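Local coordinates for protein carbohydrate binding module (Escherichia coli, PDB 2XFD) that binds cellobiose, and probably xylan chains as its family does, through a calcium ion that contacts the sugar directly, at residues 6-11 / 63-68; 74-79 / 96-101. All blocks are in the same frame, centred on the assembly; numbering follows the deposited sequence.

Contact 1 of 2, residues 6-11 / 63-68. With CA (calcium ion), chain D.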
loop_
_atom_site.group_PDB
_atom_site.type_symbol
_atom_site.label_atom_id
_atom_site.label_comp_id
_atom_site.label_asym_id
_atom_site.label_seq_id
_atom_site.Cartn_x
_atom_site.Cartn_y
_atom_site.Cartn_z
ATOM N N THR A 6 2.232 8.139 7.071
ATOM C CA THR A 6 2.399 8.695 5.735
ATOM C C THR A 6 2.659 7.550 4.739
ATOM O O THR A 6 3.511 6.709 5.024
ATOM C CB THR A 6 3.500 9.708 5.653
ATOM O OG1 THR A 6 3.200 10.799 6.499
ATOM C CG2 THR A 6 3.791 10.215 4.274
ATOM N N VAL A 7 1.918 7.492 3.647
ATOM C CA VAL A 7 2.111 6.558 2.583
ATOM C C VAL A 7 2.762 7.299 1.414
ATOM O O VAL A 7 2.239 8.316 0.978
ATOM C CB VAL A 7 0.784 5.927 2.166
ATOM C CG1 VAL A 7 0.960 4.956 0.993
ATOM C CG2 VAL A 7 0.120 5.268 3.337
ATOM N N ARG A 8 3.876 6.779 0.883
ATOM C CA ARG A 8 4.487 7.326 -0.325
ATOM C C ARG A 8 4.224 6.321 -1.457
ATOM O O ARG A 8 4.706 5.195 -1.404
ATOM C CB ARG A 8 5.983 7.544 -0.124
ATOM C CG ARG A 8 6.578 8.199 -1.367
ATOM C CD ARG A 8 7.673 9.052 -1.187
ATOM N NE ARG A 8 8.096 9.824 -2.308
ATOM C CZ ARG A 8 7.838 11.112 -2.595
ATOM N NH1 ARG A 8 8.461 11.641 -3.635
ATOM N NH2 ARG A 8 6.967 11.830 -1.921
ATOM N N ALA A 9 3.438 6.718 -2.461
ATOM C CA ALA A 9 2.993 5.806 -3.486
ATOM C C ALA A 9 2.628 6.536 -4.753
ATOM O O ALA A 9 2.420 7.764 -4.746
ATOM C CB ALA A 9 1.831 5.004 -2.991
ATOM N N ARG A 10 2.488 5.753 -5.818
ATOM C CA ARG A 10 2.027 6.223 -7.114
ATOM C C ARG A 10 1.214 5.148 -7.785
ATOM O O ARG A 10 1.348 3.958 -7.462
ATOM C CB ARG A 10 3.202 6.612 -8.046
ATOM C CG ARG A 10 3.958 5.446 -8.621
ATOM C CD ARG A 10 5.071 5.833 -9.539
ATOM N NE ARG A 10 5.634 4.727 -10.296
ATOM C CZ ARG A 10 5.272 4.397 -11.548
ATOM N NH1 ARG A 10 5.970 3.492 -12.190
ATOM N NH2 ARG A 10 4.230 4.969 -12.124
ATOM N N GLY A 11 0.424 5.587 -8.750
ATOM C CA GLY A 11 -0.159 4.702 -9.733
ATOM C C GLY A 11 0.627 4.790 -11.042
ATOM O O GLY A 11 1.516 5.620 -11.196
ATOM N N GLN A 63 2.605 1.348 -7.198
ATOM C CA GLN A 63 3.963 1.208 -6.646
ATOM C C GLN A 63 3.968 1.991 -5.322
ATOM O O GLN A 63 3.806 3.199 -5.330
ATOM C CB GLN A 63 5.018 1.699 -7.607
ATOM C CG GLN A 63 6.434 1.414 -7.163
ATOM C CD GLN A 63 7.502 2.070 -7.997
ATOM O OE1 GLN A 63 7.253 2.891 -8.870
ATOM N NE2 GLN A 63 8.691 1.687 -7.785
ATOM N N VAL A 64 4.198 1.280 -4.219
ATOM C CA VAL A 64 4.331 1.871 -2.885
ATOM C C VAL A 64 5.783 1.892 -2.537
ATOM O O VAL A 64 6.426 0.868 -2.456
ATOM C CB VAL A 64 3.507 1.033 -1.834
ATOM C CG1 VAL A 64 3.631 1.723 -0.474
ATOM C CG2 VAL A 64 2.100 0.822 -2.240
ATOM N N ASP A 65 6.327 3.072 -2.350
ATOM C CA ASP A 65 7.723 3.183 -1.956
ATOM C C ASP A 65 7.942 2.696 -0.527
ATOM O O ASP A 65 8.786 1.809 -0.248
ATOM C CB ASP A 65 8.265 4.613 -2.151
ATOM C CG ASP A 65 9.755 4.735 -2.089
ATOM O OD1 ASP A 65 10.436 3.783 -1.750
ATOM O OD2 ASP A 65 10.256 5.851 -2.389
ATOM N N TYR A 66 7.195 3.258 0.389
ATOM C CA TYR A 66 7.344 3.066 1.799
ATOM C C TYR A 66 6.137 3.682 2.494
ATOM O O TYR A 66 5.378 4.448 1.900
ATOM C CB TYR A 66 8.679 3.632 2.369
ATOM C CG TYR A 66 8.874 5.117 2.114
ATOM C CD1 TYR A 66 8.214 6.073 2.821
ATOM C CD2 TYR A 66 9.778 5.545 1.165
ATOM C CE1 TYR A 66 8.450 7.430 2.623
ATOM C CE2 TYR A 66 10.005 6.874 0.942
ATOM C CZ TYR A 66 9.327 7.815 1.672
ATOM O OH TYR A 66 9.556 9.170 1.419
ATOM N N ILE A 67 6.029 3.388 3.792
ATOM C CA ILE A 67 5.225 4.184 4.686
ATOM C C ILE A 67 6.137 4.713 5.784
ATOM O O ILE A 67 7.234 4.221 6.016
ATOM C CB ILE A 67 3.987 3.432 5.277
ATOM C CG1 ILE A 67 4.389 2.415 6.325
ATOM C CG2 ILE A 67 3.192 2.833 4.150
ATOM C CD1 ILE A 67 3.199 1.789 7.006
ATOM N N VAL A 68 5.640 5.726 6.530
ATOM C CA VAL A 68 6.296 6.250 7.688
ATOM C C VAL A 68 5.272 6.200 8.833
ATOM O O VAL A 68 4.169 6.709 8.680
ATOM C CB VAL A 68 6.774 7.712 7.482
ATOM C CG1 VAL A 68 7.631 8.141 8.672
ATOM C CG2 VAL A 68 7.506 7.862 6.166
HETATM CA CA CA D . 11.028 1.588 -1.270
HETATM O O HOH W 1 9.882 8.134 -3.637
HETATM O O HOH W 2 8.670 2.668 -11.708
HETATM O O HOH W 3 13.050 2.628 -1.959
#
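Arg8 lies against the ring of Tyr66 where strands 6-11 and 63-68 run antiparallel, their axes 4.7 Å apart. Its CB sits over one ring face, 3.9 Å from the centroid of Tyr66 in a CH-pi contact displaced from the ring centre. With CG anti to the backbone N (chi1 -176°), the chain turns toward Asp65, and Arg8 CG rests 4.0 Å from Asp65 CB. Arg8 CD then reaches the phenol end, 3.2 Å from Tyr66 OH. A water in the guanidinium plane accepts from NE and donates to Asp65 OD2, a bridge between opposite charges that do not meet directly, and NH2 ends in a salt bridge with Asp38. A long aliphatic chain with a charged end suits this face of the sheet, where the shaft covers an aromatic ring and the tip stays polar.

Backbone bonds pair Thr6 with Val68, Arg8 with Tyr66 and Arg10 with Gln63, but the register slips by one between Arg8 and Ala9. This is a beta bulge: Arg8 N gives to Tyr66 O while Arg8 O receives Asp65 N at 2.8 Å. The extra residue, Asp65, has helix-like backbone angles, and both its carbonyl O and OD1 bind a calcium ion, OD1 at 2.3 Å. Beyond the bulge, Arg10 NE donates to Gln63 OE1 at 2.8 Å; NE lies in the carbonyl plane of Gln63, while OE1 sits somewhat out of the guanidinium plane, the two groups being turned 70° apart. A water joins OE1 to Arg10 NH1 as well, so two donors hold that oxygen.

On the opposite face the side chains are small or branched and apolar, as the interior of a beta-sandwich requires: Val7 CG2 meets Ile67 CG2 at 4.0 Å, Ala9 CB packs on Val64, and Val7, Val64 and Ile67 touch Val51 of strand 48-53 in the facing sheet.

Contact 2 of 2, residues 74-79 / 96-101; sequences RQAENQ and NSEWLH. With CA (calcium ion), chain D; CA (calcium ion), chain C; BGC (beta-D-glucopyranose), chain B; BGC (beta-D-glucopyranose), chain E.
Glu77 and Glu98 come together through a metal: the two acids run abreast to the same calcium ion, with carboxylate planes 85° apart. Glu77 binds in bidentate fashion, both OE1 and OE2 lying 2.5 Å from the calcium, whereas Glu98 gives OE2 alone, at 2.3 Å. Glu77 reaches the ion by bending at chi2 (-89°), while Glu98 extends straight beyond CG. Gln75 adds its amide oxygen OE1, a neutral ligand, and a water and Asp65 complete the site. The other oxygen of Glu98, OE1, accepts from Gln63 NE2, which helps to fix the turn of the carboxylate. Farther along, His101 O binds the second calcium, which also holds O2 and O3 of a glucose unit; Asp56, Arg60 and Asp61 supply its other protein ligands.

Asn96 makes the hydrogen bonds, one from its side chain and one from its backbone, at the C-terminal part of the 3-10 segment 76-78 and just beyond. Asn96 ND2 donates to Glu77 O at 3.0 Å, nearly in its own amide plane but tilted 31° from that of the carbonyl, and Asn96 N gives to Gln79 O at 2.9 Å. One residue with two donors so ties down two carbonyls; its positive phi is one that asparagine tolerates well. Water links ND2 to Asn78 O too.

Apolar packing is slight: Ala76 CB lies 4.0 Å from Glu98 CA, a methyl small enough for the two backbones to close up.

Glu77 OE2 and Glu98 OE2 stand 3.2 Å apart, a spacing of like charges that the shared calcium probably makes tolerable, so the approach of the two acids probably depends on the ion, while the Asn96 bonds need no metal.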
loop_
_atom_site.group_PDB
_atom_site.type_symbol
_atom_site.label_atom_id
_atom_site.label_comp_id
_atom_site.label_asym_id
_atom_site.label_seq_id
_atom_site.Cartn_x
_atom_site.Cartn_y
_atom_site.Cartn_z
ATOM N N ARG A 74 9.204 2.456 6.881
ATOM C CA ARG A 74 9.096 1.028 6.673
ATOM C C ARG A 74 8.975 0.816 5.171
ATOM O O ARG A 74 7.955 1.176 4.579
ATOM C CB ARG A 74 7.886 0.480 7.448
ATOM C CG ARG A 74 7.895 0.786 8.936
ATOM C CD ARG A 74 6.740 0.150 9.593
ATOM N NE ARG A 74 6.630 0.530 11.005
ATOM C CZ ARG A 74 5.655 0.173 11.810
ATOM N NH1 ARG A 74 4.703 -0.640 11.421
ATOM N NH2 ARG A 74 5.607 0.689 13.054
ATOM N N GLN A 75 10.010 0.309 4.548
ATOM C CA GLN A 75 10.027 0.134 3.095
ATOM C C GLN A 75 9.030 -0.931 2.662
ATOM O O GLN A 75 8.997 -2.013 3.254
ATOM C CB GLN A 75 11.382 -0.257 2.634
ATOM C CG GLN A 75 12.484 0.788 2.806
ATOM C CD GLN A 75 12.305 2.002 1.942
ATOM O OE1 GLN A 75 11.630 1.989 0.934
ATOM N NE2 GLN A 75 12.927 3.117 2.350
ATOM N N ALA A 76 8.276 -0.701 1.594
ATOM C CA ALA A 76 7.352 -1.740 1.109
ATOM C C ALA A 76 8.058 -3.025 0.747
ATOM O O ALA A 76 7.562 -4.117 1.034
ATOM C CB ALA A 76 6.551 -1.159 -0.060
ATOM N N GLU A 77 9.223 -2.907 0.102
ATOM C CA GLU A 77 10.001 -4.040 -0.345
ATOM C C GLU A 77 10.625 -4.833 0.785
ATOM O O GLU A 77 11.108 -5.932 0.566
ATOM C CB GLU A 77 11.064 -3.597 -1.374
ATOM C CG GLU A 77 12.115 -2.597 -0.854
ATOM C CD GLU A 77 11.731 -1.149 -1.002
ATOM O OE1 GLU A 77 12.640 -0.323 -1.273
ATOM O OE2 GLU A 77 10.556 -0.775 -0.792
ATOM N N ASN A 78 10.612 -4.272 2.010
ATOM C CA ASN A 78 11.077 -5.002 3.198
ATOM C C ASN A 78 9.968 -5.776 3.888
ATOM O O ASN A 78 10.250 -6.404 4.896
ATOM C CB ASN A 78 11.793 -4.035 4.170
ATOM C CG ASN A 78 13.087 -3.488 3.600
ATOM O OD1 ASN A 78 13.603 -3.980 2.595
ATOM N ND2 ASN A 78 13.631 -2.485 4.234
ATOM N N GLN A 79 8.775 -5.763 3.355
ATOM C CA GLN A 79 7.650 -6.444 3.968
ATOM C C GLN A 79 7.448 -7.807 3.346
ATOM O O GLN A 79 7.348 -7.931 2.113
ATOM C CB GLN A 79 6.377 -5.606 3.881
ATOM C CG GLN A 79 6.496 -4.189 4.344
ATOM C CD GLN A 79 7.161 -4.028 5.702
ATOM O OE1 GLN A 79 8.148 -3.161 5.805
ATOM N NE2 GLN A 79 6.783 -4.689 6.645
ATOM N N ASN A 96 7.968 -9.035 -0.491
ATOM C CA ASN A 96 9.083 -8.151 -0.635
ATOM C C ASN A 96 9.063 -7.420 -1.975
ATOM O O ASN A 96 9.990 -7.442 -2.731
ATOM C CB ASN A 96 10.429 -8.872 -0.413
ATOM C CG ASN A 96 10.527 -9.426 0.977
ATOM O OD1 ASN A 96 10.152 -10.583 1.245
ATOM N ND2 ASN A 96 10.964 -8.596 1.908
ATOM N N SER A 97 7.980 -6.687 -2.222
ATOM C CA SER A 97 7.869 -5.879 -3.442
ATOM C C SER A 97 7.120 -4.568 -3.107
ATOM O O SER A 97 6.219 -4.542 -2.285
ATOM C CB SER A 97 7.091 -6.620 -4.500
ATOM O OG SER A 97 6.927 -5.842 -5.665
ATOM N N GLU A 98 7.527 -3.512 -3.811
ATOM C CA GLU A 98 6.795 -2.267 -3.855
ATOM C C GLU A 98 5.499 -2.346 -4.598
ATOM O O GLU A 98 4.661 -1.451 -4.493
ATOM C CB GLU A 98 7.664 -1.178 -4.470
ATOM C CG GLU A 98 8.870 -0.825 -3.640
ATOM C CD GLU A 98 9.725 0.286 -4.198
ATOM O OE1 GLU A 98 9.831 0.361 -5.452
ATOM O OE2 GLU A 98 10.319 1.055 -3.432
ATOM N N TRP A 99 5.310 -3.365 -5.461
ATOM C CA TRP A 99 4.221 -3.346 -6.428
ATOM C C TRP A 99 2.967 -4.083 -5.944
ATOM O O TRP A 99 3.042 -5.174 -5.414
ATOM C CB TRP A 99 4.716 -3.993 -7.726
ATOM C CG TRP A 99 5.662 -3.079 -8.439
ATOM C CD1 TRP A 99 7.004 -3.003 -8.288
ATOM C CD2 TRP A 99 5.303 -2.005 -9.312
ATOM N NE1 TRP A 99 7.544 -2.007 -9.050
ATOM C CE2 TRP A 99 6.510 -1.373 -9.718
ATOM C CE3 TRP A 99 4.086 -1.535 -9.856
ATOM C CZ2 TRP A 99 6.521 -0.285 -10.608
ATOM C CZ3 TRP A 99 4.144 -0.491 -10.724
ATOM C CH2 TRP A 99 5.372 0.107 -11.092
ATOM N N LEU A 100 1.872 -3.474 -6.311
ATOM C CA LEU A 100 0.553 -4.109 -6.253
ATOM C C LEU A 100 0.018 -4.081 -7.665
ATOM O O LEU A 100 -0.457 -3.057 -8.170
ATOM C CB LEU A 100 -0.383 -3.401 -5.292
ATOM C CG LEU A 100 0.022 -3.456 -3.815
ATOM C CD1 LEU A 100 -0.707 -2.423 -2.996
ATOM C CD2 LEU A 100 -0.174 -4.890 -3.285
ATOM N N HIS A 101 0.091 -5.224 -8.343
ATOM C CA HIS A 101 -0.440 -5.380 -9.730
ATOM C C HIS A 101 -1.889 -5.758 -9.704
ATOM O O HIS A 101 -2.709 -5.319 -10.539
ATOM C CB HIS A 101 0.383 -6.406 -10.478
ATOM C CG HIS A 101 1.819 -6.056 -10.594
ATOM N ND1 HIS A 101 2.385 -5.097 -11.426
ATOM C CD2 HIS A 101 2.840 -6.632 -9.944
ATOM C CE1 HIS A 101 3.708 -5.140 -11.279
ATOM N NE2 HIS A 101 3.982 -6.052 -10.361
HETATM CA CA CA D . 11.028 1.588 -1.270
HETATM CA CA CA C . -2.972 -4.289 -12.615
HETATM C C2 BGC B . -2.190 -7.252 -14.085
HETATM C C3 BGC B . -3.332 -7.562 -13.134
HETATM C C4 BGC B . -4.156 -8.768 -13.610
HETATM C C5 BGC B . -3.205 -9.934 -13.813
HETATM C C6 BGC B . -3.815 -11.275 -14.281
HETATM C C1 BGC B . -1.366 -8.486 -14.356
HETATM O O2 BGC B . -1.461 -6.136 -13.530
HETATM O O3 BGC B . -4.164 -6.399 -13.081
HETATM O O4 BGC B . -5.098 -9.151 -12.641
HETATM O O5 BGC B . -2.224 -9.553 -14.733
HETATM O O6 BGC B . -4.407 -11.029 -15.540
HETATM C C2 BGC E . 1.576 -10.617 -17.177
HETATM C C3 BGC E . 0.352 -9.861 -16.738
HETATM C C4 BGC E . 0.581 -9.085 -15.442
HETATM C C5 BGC E . 1.860 -8.350 -15.542
HETATM C C6 BGC E . 2.099 -7.621 -14.267
HETATM C C1 BGC E . 2.745 -9.651 -17.204
HETATM O O1 BGC E . 3.952 -10.165 -17.717
HETATM O O2 BGC E . 1.350 -11.247 -18.422
HETATM O O3 BGC E . -0.753 -10.746 -16.568
HETATM O O4 BGC E . -0.396 -8.171 -15.365
HETATM O O5 BGC E . 2.933 -9.263 -15.856
HETATM O O6 BGC E . 3.329 -6.955 -14.322
HETATM O O HOH W 4 6.132 -6.399 0.028
HETATM O O HOH W 5 10.988 -9.268 4.784
HETATM O O HOH W 6 -3.570 -3.894 -14.889
HETATM O O HOH W 3 13.050 2.628 -1.959
#

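From the N terminus, strand 4-11 enters the sheet first, and contact 1 closes the long loop that returns through the strands between residues 11 and 63. The chain then turns from strand 62-69 into strand 72-75, and contact 2 closes a second, shorter loop back to 96-101. The two are in series, neither nested nor crossed. Strand 62-69 joins them, since it pairs with 4-11, 72-75 and 99-100: Ile67 O meets Arg74 N, and Val64 N meets Glu98 O. One calcium ion draws ligands from both contacts, while the segment 96-101 runs on to the other, sugar-binding calcium.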